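Local coordinates for protein insect group II chitinase (Ostrinia furnacalis, PDB 5Y2A) that probably hydrolyses the beta-1,4 linkages of chitin during insect chitin breakdown, as one catalytic domain of a family 18 glycosyl hydrolase, at residues I35-A40 against N60-K65; A68-G73 against G116-D121; G270-G273 against A278-F281; D274-R279 against F284-E289. All coordinates share one frame; numbering follows the deposited sequence.

The four contacts fall into two pairs. Contacts 1 and 2 lie in the barrel, their centres about 10 Å apart, and touch directly: Tyr63 CD1 of contact 1 is 3.7 Å from Phe117 CZ of contact 2. Segment 116-121 contains the first half of the acidic DGxDxDxE signature and the start of strand 119-123, which leads to the glutamate that is the catalytic acid in relatives; contact 1 packs against it through Phe117. Contacts 3 and 4, centred about 8 Å apart, share Ala278 and Arg279 in the loop between strands 266-269 and 281-283, and both reach the second subunit. Contacts 2 and 3 lie on opposite sides of the chain's centre, about 33 Å between their centres.

Contact 1 of 4, residues I35-A40 against N60-K65; sequences IIYAFA and NKFYEK
Tyr37 and Tyr63 form a T-shaped pair: the CD1-CE1 edge of Tyr63 presses on one face of the Tyr37 ring, with centroids 4.8 Å apart and planes at 72°. The fit is close, Tyr63 CE1 coming within 3.4 Å of Tyr37 CE1, while CD1 stands over the rim of the ring and not its centre. With CG of Tyr37 anti to the backbone N (chi1 -167°), the ring reaches from the strand to the first turn of the helix, where its OH packs 3.2 Å from Phe62 CB. That hydroxyl also hydrogen-bonds Asp57 OD1, which fixes the far end of the ring. Packing is looser toward Ala40, whose CB is 4.0 Å from Tyr63 OH. Here a water fills the link: it takes a bond from Tyr63 OH at 2.8 Å and gives one to Phe39 O at 2.7 Å. Phe39 follows a cis peptide bond, a non-proline feature also found in this strand of other family 18 chitinases. Strand 34-42 runs parallel between strands 4-10 and 75-81 of the TIM barrel; helix 62-67 lies against it, with Phe62 meeting Trp14 edge-to-face and Tyr63 reaching Leu78 and Phe117.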
loop_
_atom_site.group_PDB
_atom_site.type_symbol
_atom_site.label_atom_id
_atom_site.label_comp_id
_atom_site.label_asym_id
_atom_site.label_seq_id
_atom_site.Cartn_x
_atom_site.Cartn_y
_atom_site.Cartn_z
ATOM N N ILE A 35 -14.478 -23.093 -1.501
ATOM C CA ILE A 35 -13.324 -22.303 -1.084
ATOM C C ILE A 35 -12.670 -21.739 -2.337
ATOM O O ILE A 35 -12.470 -22.467 -3.315
ATOM C CB ILE A 35 -12.317 -23.143 -0.275
ATOM C CG1 ILE A 35 -12.967 -23.660 1.004
ATOM C CG2 ILE A 35 -11.053 -22.332 0.051
ATOM C CD1 ILE A 35 -12.096 -24.631 1.768
ATOM N N ILE A 36 -12.342 -20.449 -2.311
ATOM C CA ILE A 36 -11.626 -19.794 -3.400
ATOM C C ILE A 36 -10.227 -19.471 -2.894
ATOM O O ILE A 36 -10.071 -18.789 -1.872
ATOM C CB ILE A 36 -12.328 -18.508 -3.864
ATOM C CG1 ILE A 36 -13.801 -18.758 -4.214
ATOM C CG2 ILE A 36 -11.592 -17.927 -5.069
ATOM C CD1 ILE A 36 -14.038 -19.860 -5.202
ATOM N N TYR A 37 -9.210 -19.948 -3.617
ATOM C CA TYR A 37 -7.811 -19.686 -3.281
ATOM C C TYR A 37 -7.407 -18.364 -3.924
ATOM O O TYR A 37 -7.171 -18.296 -5.132
ATOM C CB TYR A 37 -6.926 -20.838 -3.751
ATOM C CG TYR A 37 -5.520 -20.826 -3.183
ATOM C CD1 TYR A 37 -4.599 -19.857 -3.568
ATOM C CD2 TYR A 37 -5.109 -21.797 -2.274
ATOM C CE1 TYR A 37 -3.308 -19.840 -3.046
ATOM C CE2 TYR A 37 -3.822 -21.791 -1.751
ATOM C CZ TYR A 37 -2.927 -20.810 -2.146
ATOM O OH TYR A 37 -1.649 -20.784 -1.634
ATOM N N ALA A 38 -7.299 -17.311 -3.112
ATOM C CA ALA A 38 -6.929 -15.978 -3.578
ATOM C C ALA A 38 -5.472 -15.698 -3.230
ATOM O O ALA A 38 -5.064 -15.911 -2.083
ATOM C CB ALA A 38 -7.827 -14.912 -2.940
ATOM N N PHE A 39 -4.673 -15.256 -4.210
ATOM C CA PHE A 39 -5.025 -15.116 -5.627
ATOM C C PHE A 39 -3.897 -15.664 -6.496
ATOM O O PHE A 39 -2.714 -15.535 -6.145
ATOM C CB PHE A 39 -5.215 -13.646 -6.043
ATOM C CG PHE A 39 -6.492 -13.011 -5.581
ATOM C CD1 PHE A 39 -7.714 -13.416 -6.092
ATOM C CD2 PHE A 39 -6.462 -11.959 -4.677
ATOM C CE1 PHE A 39 -8.891 -12.808 -5.681
ATOM C CE2 PHE A 39 -7.631 -11.344 -4.262
ATOM C CZ PHE A 39 -8.847 -11.772 -4.765
ATOM N N ALA A 40 -4.252 -16.210 -7.654
ATOM C CA ALA A 40 -3.302 -16.305 -8.755
ATOM C C ALA A 40 -3.376 -15.019 -9.575
ATOM O O ALA A 40 -4.290 -14.205 -9.414
ATOM C CB ALA A 40 -3.584 -17.533 -9.627
ATOM N N ASN A 60 5.926 -24.738 -0.913
ATOM C CA ASN A 60 5.387 -25.191 0.359
ATOM C C ASN A 60 3.998 -25.799 0.217
ATOM O O ASN A 60 3.334 -26.057 1.227
ATOM C CB ASN A 60 5.396 -24.043 1.369
ATOM C CG ASN A 60 6.783 -23.785 1.924
ATOM O OD1 ASN A 60 7.168 -24.353 2.942
ATOM N ND2 ASN A 60 7.556 -22.960 1.230
ATOM N N LYS A 61 3.555 -26.033 -1.021
ATOM C CA LYS A 61 2.418 -26.903 -1.332
ATOM C C LYS A 61 1.084 -26.344 -0.837
ATOM O O LYS A 61 0.147 -27.110 -0.593
ATOM C CB LYS A 61 2.615 -28.305 -0.740
ATOM C CG LYS A 61 3.917 -29.001 -1.112
ATOM C CD LYS A 61 3.983 -29.325 -2.588
ATOM C CE LYS A 61 5.341 -29.894 -2.955
ATOM N NZ LYS A 61 6.347 -28.821 -3.171
ATOM N N PHE A 62 0.946 -25.023 -0.729
ATOM C CA PHE A 62 -0.303 -24.485 -0.189
ATOM C C PHE A 62 -1.476 -24.727 -1.134
ATOM O O PHE A 62 -2.595 -24.998 -0.676
ATOM C CB PHE A 62 -0.145 -23.000 0.135
ATOM C CG PHE A 62 0.356 -22.733 1.531
ATOM C CD1 PHE A 62 1.139 -23.667 2.194
ATOM C CD2 PHE A 62 0.060 -21.537 2.174
ATOM C CE1 PHE A 62 1.610 -23.422 3.476
ATOM C CE2 PHE A 62 0.527 -21.281 3.452
ATOM C CZ PHE A 62 1.304 -22.230 4.108
ATOM N N TYR A 63 -1.246 -24.644 -2.448
ATOM C CA TYR A 63 -2.277 -25.008 -3.419
ATOM C C TYR A 63 -2.836 -26.396 -3.115
ATOM O O TYR A 63 -4.045 -26.573 -2.938
ATOM C CB TYR A 63 -1.718 -24.994 -4.845
ATOM C CG TYR A 63 -1.602 -23.665 -5.580
ATOM C CD1 TYR A 63 -2.261 -22.515 -5.150
ATOM C CD2 TYR A 63 -0.844 -23.587 -6.751
ATOM C CE1 TYR A 63 -2.140 -21.306 -5.868
ATOM C CE2 TYR A 63 -0.726 -22.409 -7.467
ATOM C CZ TYR A 63 -1.365 -21.272 -7.026
ATOM O OH TYR A 63 -1.223 -20.113 -7.764
ATOM N N GLU A 64 -1.951 -27.398 -3.050
ATOM C CA GLU A 64 -2.389 -28.780 -2.860
ATOM C C GLU A 64 -2.996 -28.990 -1.484
ATOM O O GLU A 64 -3.926 -29.791 -1.325
ATOM C CB GLU A 64 -1.212 -29.740 -3.040
ATOM C CG GLU A 64 -0.648 -29.795 -4.434
ATOM C CD GLU A 64 0.568 -30.697 -4.510
ATOM O OE1 GLU A 64 0.818 -31.438 -3.534
ATOM O OE2 GLU A 64 1.264 -30.666 -5.545
ATOM N N LYS A 65 -2.465 -28.306 -0.471
ATOM C CA LYS A 65 -3.009 -28.462 0.869
ATOM C C LYS A 65 -4.432 -27.936 0.963
ATOM O O LYS A 65 -5.232 -28.467 1.739
ATOM C CB LYS A 65 -2.097 -27.791 1.894
ATOM C CG LYS A 65 -0.809 -28.567 2.112
ATOM C CD LYS A 65 0.085 -27.939 3.157
ATOM C CE LYS A 65 1.263 -28.858 3.455
ATOM N NZ LYS A 65 2.378 -28.157 4.144
HETATM O O HOH W 1 -1.080 -17.617 -6.565
#

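Contact 2 of 4, residues A68-G73 against G116-D121; sequences ALKSHG and GFDGLD
Lys70 and Asp118 mark the nearest backbone approach, 8.8 Å between CA atoms, so a long side chain must span the gap. Residues 68-72 form a 3-10 segment, closed by Gly73 N bonding to Lys70 O at 2.8 Å. Opposite it, Gly116 ends helix 98-115 in a Schellman motif, and the chain then turns into strand 119-123. Asp118 opens the DGxDxDxE signature of family 18, whose final glutamate is the catalytic acid in relatives; the contact thus lies at the start of that strand, at the protein surface. Lys70 CG takes the position between backbone N and carbonyl carbon (chi1 74°), and the chain bends at chi3, which brings NZ to two acceptors. It forms a salt bridge with Asp118 OD1 at 2.8 Å, approaching from above the carboxylate, 41° out of its plane. The second bond, 2.9 Å from NZ to Gly116 O, also comes from above the carbonyl plane. The other carboxylate oxygen, Asp118 OD2, accepts from Val76 N on the adjacent strand 75-81. With alanine in place of Asp118, the ammonium of Lys70 would probably keep Gly116 O but lose its countercharge across the contact, and Val76 N its carboxylate acceptor.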
loop_
_atom_site.group_PDB
_atom_site.type_symbol
_atom_site.label_atom_id
_atom_site.label_comp_id
_atom_site.label_asym_id
_atom_site.label_seq_id
_atom_site.Cartn_x
_atom_site.Cartn_y
_atom_site.Cartn_z
ATOM N N ALA A 68 -6.796 -30.354 -1.168
ATOM C CA ALA A 68 -6.993 -31.611 -0.456
ATOM C C ALA A 68 -8.253 -31.598 0.399
ATOM O O ALA A 68 -8.766 -32.666 0.748
ATOM C CB ALA A 68 -5.776 -31.923 0.418
ATOM N N LEU A 69 -8.770 -30.416 0.744
ATOM C CA LEU A 69 -9.982 -30.337 1.549
ATOM C C LEU A 69 -11.215 -30.824 0.806
ATOM O O LEU A 69 -12.272 -30.972 1.429
ATOM C CB LEU A 69 -10.201 -28.896 2.021
ATOM C CG LEU A 69 -9.103 -28.402 2.953
ATOM C CD1 LEU A 69 -9.266 -26.907 3.249
ATOM C CD2 LEU A 69 -9.130 -29.220 4.236
ATOM N N LYS A 70 -11.120 -31.072 -0.500
ATOM C CA LYS A 70 -12.282 -31.597 -1.202
ATOM C C LYS A 70 -12.699 -32.964 -0.670
ATOM O O LYS A 70 -13.846 -33.374 -0.881
ATOM C CB LYS A 70 -12.022 -31.639 -2.714
ATOM C CG LYS A 70 -11.090 -32.729 -3.193
ATOM C CD LYS A 70 -11.118 -32.801 -4.715
ATOM C CE LYS A 70 -10.278 -31.700 -5.340
ATOM N NZ LYS A 70 -10.418 -31.675 -6.825
ATOM N N SER A 71 -11.807 -33.668 0.038
ATOM C CA SER A 71 -12.215 -34.898 0.708
ATOM C C SER A 71 -13.271 -34.637 1.776
ATOM O O SER A 71 -13.941 -35.578 2.213
ATOM C CB SER A 71 -11.004 -35.609 1.327
ATOM O OG SER A 71 -10.592 -34.981 2.527
ATOM N N HIS A 72 -13.403 -33.390 2.232
ATOM C CA HIS A 72 -14.470 -32.972 3.130
ATOM C C HIS A 72 -15.731 -32.548 2.392
ATOM O O HIS A 72 -16.676 -32.067 3.026
ATOM C CB HIS A 72 -13.988 -31.839 4.034
ATOM C CG HIS A 72 -12.924 -32.264 4.992
ATOM N ND1 HIS A 72 -13.165 -32.457 6.336
ATOM C CD2 HIS A 72 -11.617 -32.559 4.798
ATOM C CE1 HIS A 72 -12.050 -32.840 6.929
ATOM N NE2 HIS A 72 -11.095 -32.909 6.019
ATOM N N GLY A 73 -15.771 -32.714 1.076
ATOM C CA GLY A 73 -16.953 -32.361 0.322
ATOM C C GLY A 73 -17.069 -30.904 -0.042
ATOM O O GLY A 73 -18.150 -30.463 -0.443
ATOM N N GLY A 116 -5.114 -29.748 -8.598
ATOM C CA GLY A 116 -6.310 -30.330 -8.024
ATOM C C GLY A 116 -7.470 -29.381 -7.835
ATOM O O GLY A 116 -8.370 -29.676 -7.039
ATOM N N PHE A 117 -7.478 -28.245 -8.528
ATOM C CA PHE A 117 -8.566 -27.286 -8.393
ATOM C C PHE A 117 -9.799 -27.769 -9.141
ATOM O O PHE A 117 -9.697 -28.389 -10.204
ATOM C CB PHE A 117 -8.139 -25.914 -8.913
ATOM C CG PHE A 117 -7.211 -25.184 -7.982
ATOM C CD1 PHE A 117 -7.686 -24.632 -6.800
ATOM C CD2 PHE A 117 -5.865 -25.063 -8.282
ATOM C CE1 PHE A 117 -6.833 -23.962 -5.938
ATOM C CE2 PHE A 117 -5.002 -24.396 -7.424
ATOM C CZ PHE A 117 -5.485 -23.845 -6.252
ATOM N N ASP A 118 -10.968 -27.495 -8.565
ATOM C CA ASP A 118 -12.249 -27.823 -9.177
ATOM C C ASP A 118 -12.730 -26.767 -10.162
ATOM O O ASP A 118 -13.786 -26.953 -10.778
ATOM C CB ASP A 118 -13.309 -28.024 -8.089
ATOM C CG ASP A 118 -13.000 -29.193 -7.195
ATOM O OD1 ASP A 118 -12.699 -30.285 -7.728
ATOM O OD2 ASP A 118 -13.049 -29.024 -5.960
ATOM N N GLY A 119 -12.015 -25.659 -10.311
ATOM C CA GLY A 119 -12.456 -24.622 -11.223
ATOM C C GLY A 119 -11.753 -23.308 -10.931
ATOM O O GLY A 119 -10.754 -23.270 -10.217
ATOM N N LEU A 120 -12.322 -22.238 -11.492
ATOM C CA LEU A 120 -11.685 -20.932 -11.533
ATOM C C LEU A 120 -12.686 -19.849 -11.161
ATOM O O LEU A 120 -13.835 -19.869 -11.612
ATOM C CB LEU A 120 -11.105 -20.652 -12.931
ATOM C CG LEU A 120 -10.400 -19.312 -13.169
ATOM C CD1 LEU A 120 -9.036 -19.284 -12.486
ATOM C CD2 LEU A 120 -10.265 -19.036 -14.658
ATOM N N ASP A 121 -12.244 -18.908 -10.331
ATOM C CA ASP A 121 -13.027 -17.738 -9.956
ATOM C C ASP A 121 -12.353 -16.507 -10.550
ATOM O O ASP A 121 -11.211 -16.194 -10.203
ATOM C CB ASP A 121 -13.138 -17.635 -8.432
ATOM C CG ASP A 121 -13.953 -16.439 -7.981
ATOM O OD1 ASP A 121 -15.152 -16.356 -8.332
ATOM O OD2 ASP A 121 -13.390 -15.578 -7.266
#

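Contact 3 of 4, residues G270-G273 against A278-F281; sequences GEAG and ARGF
Gly270 O reaches the middle of the type II beta turn Ala278-Phe281, accepting from Gly280 N at 3.3 Å with an N-H...O angle of 147°. The turn belongs to the loop joining strands 266-269 and 281-283, consistent with the alpha+beta insertion domain of many family 18 chitinases. Gly280 has the positive phi expected at the third position of such a turn. Arg279 CA makes a CA-H...O contact with the same Gly270 O at 3.3 Å, and the arginine's bend at chi3 (66°) folds its guanidinium back so that this oxygen lies 3.6 Å over one face, toward the rim. Glu271 runs alongside, pointing the same way, but its carboxylate stands almost perpendicular to the guanidinium (86°). The resulting ion pair, Arg279 NH1 to Glu271 OE2 at 3.3 Å, is weak. Farther along the segment, Ala272 CB packs 3.6 Å from Ala278 N and also near Arg279 CG.

In the next shell, Arg279 NH2 binds Gly269 O, and Glu271 OE1 pairs more firmly with Lys90 of the second subunit. A leucine in place of Arg279 would probably leave Gly269 O without this donor, uncover Gly270 O on the guanidinium side, and leave Glu271 leaning on the neighbouring subunit's lysine.

Two waters stitch the backbones together. One lies between Glu271 O and Phe281 O and takes a weak bond from Gly280 N. The other accepts from Gly273 N and from Ala278 N, each at 2.8 Å, and donates to Phe281 O.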
loop_
_atom_site.group_PDB
_atom_site.type_symbol
_atom_site.label_atom_id
_atom_site.label_comp_id
_atom_site.label_asym_id
_atom_site.label_seq_id
_atom_site.Cartn_x
_atom_site.Cartn_y
_atom_site.Cartn_z
ATOM N N GLY A 270 -7.500 5.148 9.026
ATOM C CA GLY A 270 -7.199 4.915 10.425
ATOM C C GLY A 270 -5.796 4.369 10.636
ATOM O O GLY A 270 -5.154 3.866 9.718
ATOM N N GLU A 271 -5.301 4.516 11.870
ATOM C CA GLU A 271 -4.076 3.840 12.292
ATOM C C GLU A 271 -4.139 2.356 11.949
ATOM O O GLU A 271 -5.186 1.717 12.085
ATOM C CB GLU A 271 -3.877 3.998 13.806
ATOM C CG GLU A 271 -3.563 5.401 14.309
ATOM C CD GLU A 271 -2.158 5.851 13.932
ATOM O OE1 GLU A 271 -1.227 5.027 14.046
ATOM O OE2 GLU A 271 -1.982 7.013 13.528
ATOM N N ALA A 272 -3.009 1.811 11.502
ATOM C CA ALA A 272 -2.965 0.410 11.100
ATOM C C ALA A 272 -3.124 -0.511 12.305
ATOM O O ALA A 272 -2.699 -0.192 13.416
ATOM C CB ALA A 272 -1.648 0.097 10.391
ATOM N N GLY A 273 -3.740 -1.674 12.072
ATOM C CA GLY A 273 -3.796 -2.692 13.098
ATOM C C GLY A 273 -2.483 -3.448 13.240
ATOM O O GLY A 273 -1.667 -3.504 12.316
ATOM N N ALA A 278 -2.226 -2.224 7.739
ATOM C CA ALA A 278 -2.620 -1.468 6.554
ATOM C C ALA A 278 -3.549 -0.349 6.990
ATOM O O ALA A 278 -4.698 -0.613 7.358
ATOM C CB ALA A 278 -3.296 -2.378 5.526
ATOM N N ARG A 279 -3.078 0.895 6.903
ATOM C CA ARG A 279 -3.924 2.014 7.287
ATOM C C ARG A 279 -5.186 2.020 6.431
ATOM O O ARG A 279 -5.142 1.761 5.228
ATOM C CB ARG A 279 -3.172 3.338 7.123
ATOM C CG ARG A 279 -1.969 3.558 8.066
ATOM C CD ARG A 279 -1.420 4.963 7.834
ATOM N NE ARG A 279 -2.401 5.963 8.254
ATOM C CZ ARG A 279 -2.395 6.584 9.429
ATOM N NH1 ARG A 279 -1.409 6.375 10.292
ATOM N NH2 ARG A 279 -3.350 7.454 9.722
ATOM N N GLY A 280 -6.317 2.327 7.059
ATOM C CA GLY A 280 -7.610 2.291 6.400
ATOM C C GLY A 280 -8.356 0.981 6.531
ATOM O O GLY A 280 -9.514 0.907 6.108
ATOM N N PHE A 281 -7.766 -0.016 7.190
ATOM C CA PHE A 281 -8.266 -1.380 7.185
ATOM C C PHE A 281 -8.058 -1.973 8.573
ATOM O O PHE A 281 -7.001 -1.779 9.178
ATOM C CB PHE A 281 -7.518 -2.188 6.102
ATOM C CG PHE A 281 -7.902 -3.632 6.021
ATOM C CD1 PHE A 281 -7.317 -4.576 6.856
ATOM C CD2 PHE A 281 -8.809 -4.062 5.064
ATOM C CE1 PHE A 281 -7.658 -5.912 6.764
ATOM C CE2 PHE A 281 -9.154 -5.403 4.967
ATOM C CZ PHE A 281 -8.576 -6.325 5.817
HETATM O O HOH W 2 -6.674 0.837 9.894
HETATM O O HOH W 3 -4.398 -2.464 9.485
#

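Contact 4 of 4, residues D274-R279 against F284-E289; sequences DETRAR and FYEICE
Asp274 meets Glu289 through water: one molecule donates to Asp274 OD2 at 3.3 Å and weakly to Glu289 OE2, keeping the two acids bridged at the more open end of the contact. At Glu275 the grip becomes direct. Its backbone N gives a 2.9 Å bond to Glu286 OE2, met nearly along the C-O axis. The side chain, bent at chi2 (82°), lies along the edge of the Tyr285 ring: Glu275 CB is close to the ring plane and 3.3 Å from Tyr285 OH. The Glu275 and Glu286 side chains run past each other in opposite directions, with Glu275 OE1 3.6 Å from Glu286 OE2, so one of the two acids might be harder to ionise.

Glu286 sits in the first turn of helix 284-292, in what appears to be the insertion domain of the chitinase; that helix also carries Cys288, disulfide-bonded to Cys355. The helix start would tend to stabilise the carboxylate. Thr276 completes the clasp: its N donates to Glu286 OE2 at 2.8 Å and 162°, on the syn side but tilted from the carboxylate plane, while OG1 donates to the syn lone pair of Glu286 OE1 at 2.6 Å. Ser283 N supplies OE1 with a further bond.

Arg277 makes no contact with the helix segment; its NE returns to Glu275 O at 2.9 Å, and its NH1 forms a salt bridge with Asp53 of the second subunit.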
loop_
_atom_site.group_PDB
_atom_site.type_symbol
_atom_site.label_atom_id
_atom_site.label_comp_id
_atom_site.label_asym_id
_atom_site.label_seq_id
_atom_site.Cartn_x
_atom_site.Cartn_y
_atom_site.Cartn_z
ATOM N N ASP A 274 -2.299 -4.067 14.414
ATOM C CA ASP A 274 -1.056 -4.787 14.693
ATOM C C ASP A 274 -0.864 -5.958 13.741
ATOM O O ASP A 274 0.267 -6.290 13.364
ATOM C CB ASP A 274 -1.038 -5.315 16.129
ATOM C CG ASP A 274 -1.011 -4.216 17.169
ATOM O OD1 ASP A 274 -0.806 -3.036 16.811
ATOM O OD2 ASP A 274 -1.176 -4.552 18.361
ATOM N N GLU A 275 -1.952 -6.615 13.365
ATOM C CA GLU A 275 -1.832 -7.808 12.540
ATOM C C GLU A 275 -1.986 -7.512 11.057
ATOM O O GLU A 275 -1.225 -8.046 10.243
ATOM C CB GLU A 275 -2.874 -8.847 12.967
ATOM C CG GLU A 275 -2.515 -9.583 14.249
ATOM C CD GLU A 275 -2.863 -8.802 15.502
ATOM O OE1 GLU A 275 -3.882 -8.080 15.510
ATOM O OE2 GLU A 275 -2.102 -8.910 16.484
ATOM N N THR A 276 -2.940 -6.663 10.674
ATOM C CA THR A 276 -3.156 -6.428 9.252
ATOM C C THR A 276 -2.253 -5.344 8.671
ATOM O O THR A 276 -2.005 -5.358 7.460
ATOM C CB THR A 276 -4.637 -6.107 8.979
ATOM O OG1 THR A 276 -5.083 -5.018 9.802
ATOM C CG2 THR A 276 -5.499 -7.354 9.252
ATOM N N ARG A 277 -1.746 -4.430 9.495
ATOM C CA ARG A 277 -0.676 -3.504 9.102
ATOM C C ARG A 277 -1.006 -2.746 7.818
ATOM O O ARG A 277 -0.178 -2.613 6.917
ATOM C CB ARG A 277 0.641 -4.268 8.946
ATOM C CG ARG A 277 1.036 -5.067 10.170
ATOM C CD ARG A 277 2.039 -6.147 9.795
ATOM N NE ARG A 277 1.286 -7.168 9.071
ATOM C CZ ARG A 277 1.792 -8.061 8.227
ATOM N NH1 ARG A 277 3.095 -8.105 7.976
ATOM N NH2 ARG A 277 0.973 -8.907 7.623
ATOM N N ALA A 278 -2.226 -2.224 7.739
ATOM C CA ALA A 278 -2.620 -1.468 6.554
ATOM C C ALA A 278 -3.549 -0.349 6.990
ATOM O O ALA A 278 -4.698 -0.613 7.358
ATOM C CB ALA A 278 -3.296 -2.378 5.526
ATOM N N ARG A 279 -3.078 0.895 6.903
ATOM C CA ARG A 279 -3.924 2.014 7.287
ATOM C C ARG A 279 -5.186 2.020 6.431
ATOM O O ARG A 279 -5.142 1.761 5.228
ATOM C CB ARG A 279 -3.172 3.338 7.123
ATOM C CG ARG A 279 -1.969 3.558 8.066
ATOM C CD ARG A 279 -1.420 4.963 7.834
ATOM N NE ARG A 279 -2.401 5.963 8.254
ATOM C CZ ARG A 279 -2.395 6.584 9.429
ATOM N NH1 ARG A 279 -1.409 6.375 10.292
ATOM N NH2 ARG A 279 -3.350 7.454 9.722
ATOM N N PHE A 284 -11.928 -7.915 11.590
ATOM C CA PHE A 284 -12.962 -7.981 12.616
ATOM C C PHE A 284 -12.354 -8.237 13.989
ATOM O O PHE A 284 -12.783 -7.637 14.980
ATOM C CB PHE A 284 -13.998 -9.057 12.283
ATOM C CG PHE A 284 -15.135 -9.119 13.282
ATOM C CD1 PHE A 284 -15.956 -8.016 13.490
ATOM C CD2 PHE A 284 -15.358 -10.265 14.031
ATOM C CE1 PHE A 284 -16.991 -8.062 14.411
ATOM C CE2 PHE A 284 -16.398 -10.317 14.958
ATOM C CZ PHE A 284 -17.212 -9.213 15.147
ATOM N N TYR A 285 -11.339 -9.108 14.070
ATOM C CA TYR A 285 -10.759 -9.398 15.379
ATOM C C TYR A 285 -9.969 -8.210 15.922
ATOM O O TYR A 285 -9.940 -7.998 17.140
ATOM C CB TYR A 285 -9.900 -10.671 15.332
ATOM C CG TYR A 285 -8.690 -10.672 14.414
ATOM C CD1 TYR A 285 -7.483 -10.103 14.817
ATOM C CD2 TYR A 285 -8.740 -11.291 13.171
ATOM C CE1 TYR A 285 -6.365 -10.120 13.982
ATOM C CE2 TYR A 285 -7.628 -11.317 12.332
ATOM C CZ TYR A 285 -6.443 -10.733 12.751
ATOM O OH TYR A 285 -5.335 -10.758 11.924
ATOM N N GLU A 286 -9.341 -7.413 15.048
ATOM C CA GLU A 286 -8.702 -6.185 15.520
ATOM C C GLU A 286 -9.740 -5.197 16.046
ATOM O O GLU A 286 -9.476 -4.445 16.992
ATOM C CB GLU A 286 -7.873 -5.557 14.393
ATOM C CG GLU A 286 -6.607 -6.344 14.064
ATOM C CD GLU A 286 -5.897 -5.854 12.806
ATOM O OE1 GLU A 286 -6.574 -5.485 11.819
ATOM O OE2 GLU A 286 -4.647 -5.857 12.799
ATOM N N ILE A 287 -10.923 -5.177 15.441
ATOM C CA ILE A 287 -11.993 -4.324 15.946
ATOM C C ILE A 287 -12.478 -4.827 17.301
ATOM O O ILE A 287 -12.775 -4.036 18.205
ATOM C CB ILE A 287 -13.131 -4.254 14.914
ATOM C CG1 ILE A 287 -12.641 -3.572 13.634
ATOM C CG2 ILE A 287 -14.348 -3.538 15.483
ATOM C CD1 ILE A 287 -13.587 -3.749 12.479
ATOM N N CYS A 288 -12.567 -6.150 17.463
ATOM C CA CYS A 288 -12.960 -6.723 18.748
ATOM C C CYS A 288 -11.992 -6.311 19.846
ATOM O O CYS A 288 -12.407 -5.909 20.939
ATOM C CB CYS A 288 -13.021 -8.248 18.644
ATOM S SG CYS A 288 -14.524 -8.867 17.882
ATOM N N GLU A 289 -10.690 -6.419 19.580
ATOM C CA GLU A 289 -9.707 -6.006 20.575
ATOM C C GLU A 289 -9.906 -4.548 20.967
ATOM O O GLU A 289 -9.807 -4.193 22.146
ATOM C CB GLU A 289 -8.289 -6.223 20.048
ATOM C CG GLU A 289 -7.221 -5.798 21.050
ATOM C CD GLU A 289 -5.816 -6.004 20.538
ATOM O OE1 GLU A 289 -5.656 -6.644 19.477
ATOM O OE2 GLU A 289 -4.868 -5.526 21.198
HETATM O O HOH W 4 -3.861 -2.949 19.289
HETATM O O HOH W 5 -2.947 -7.230 19.379
#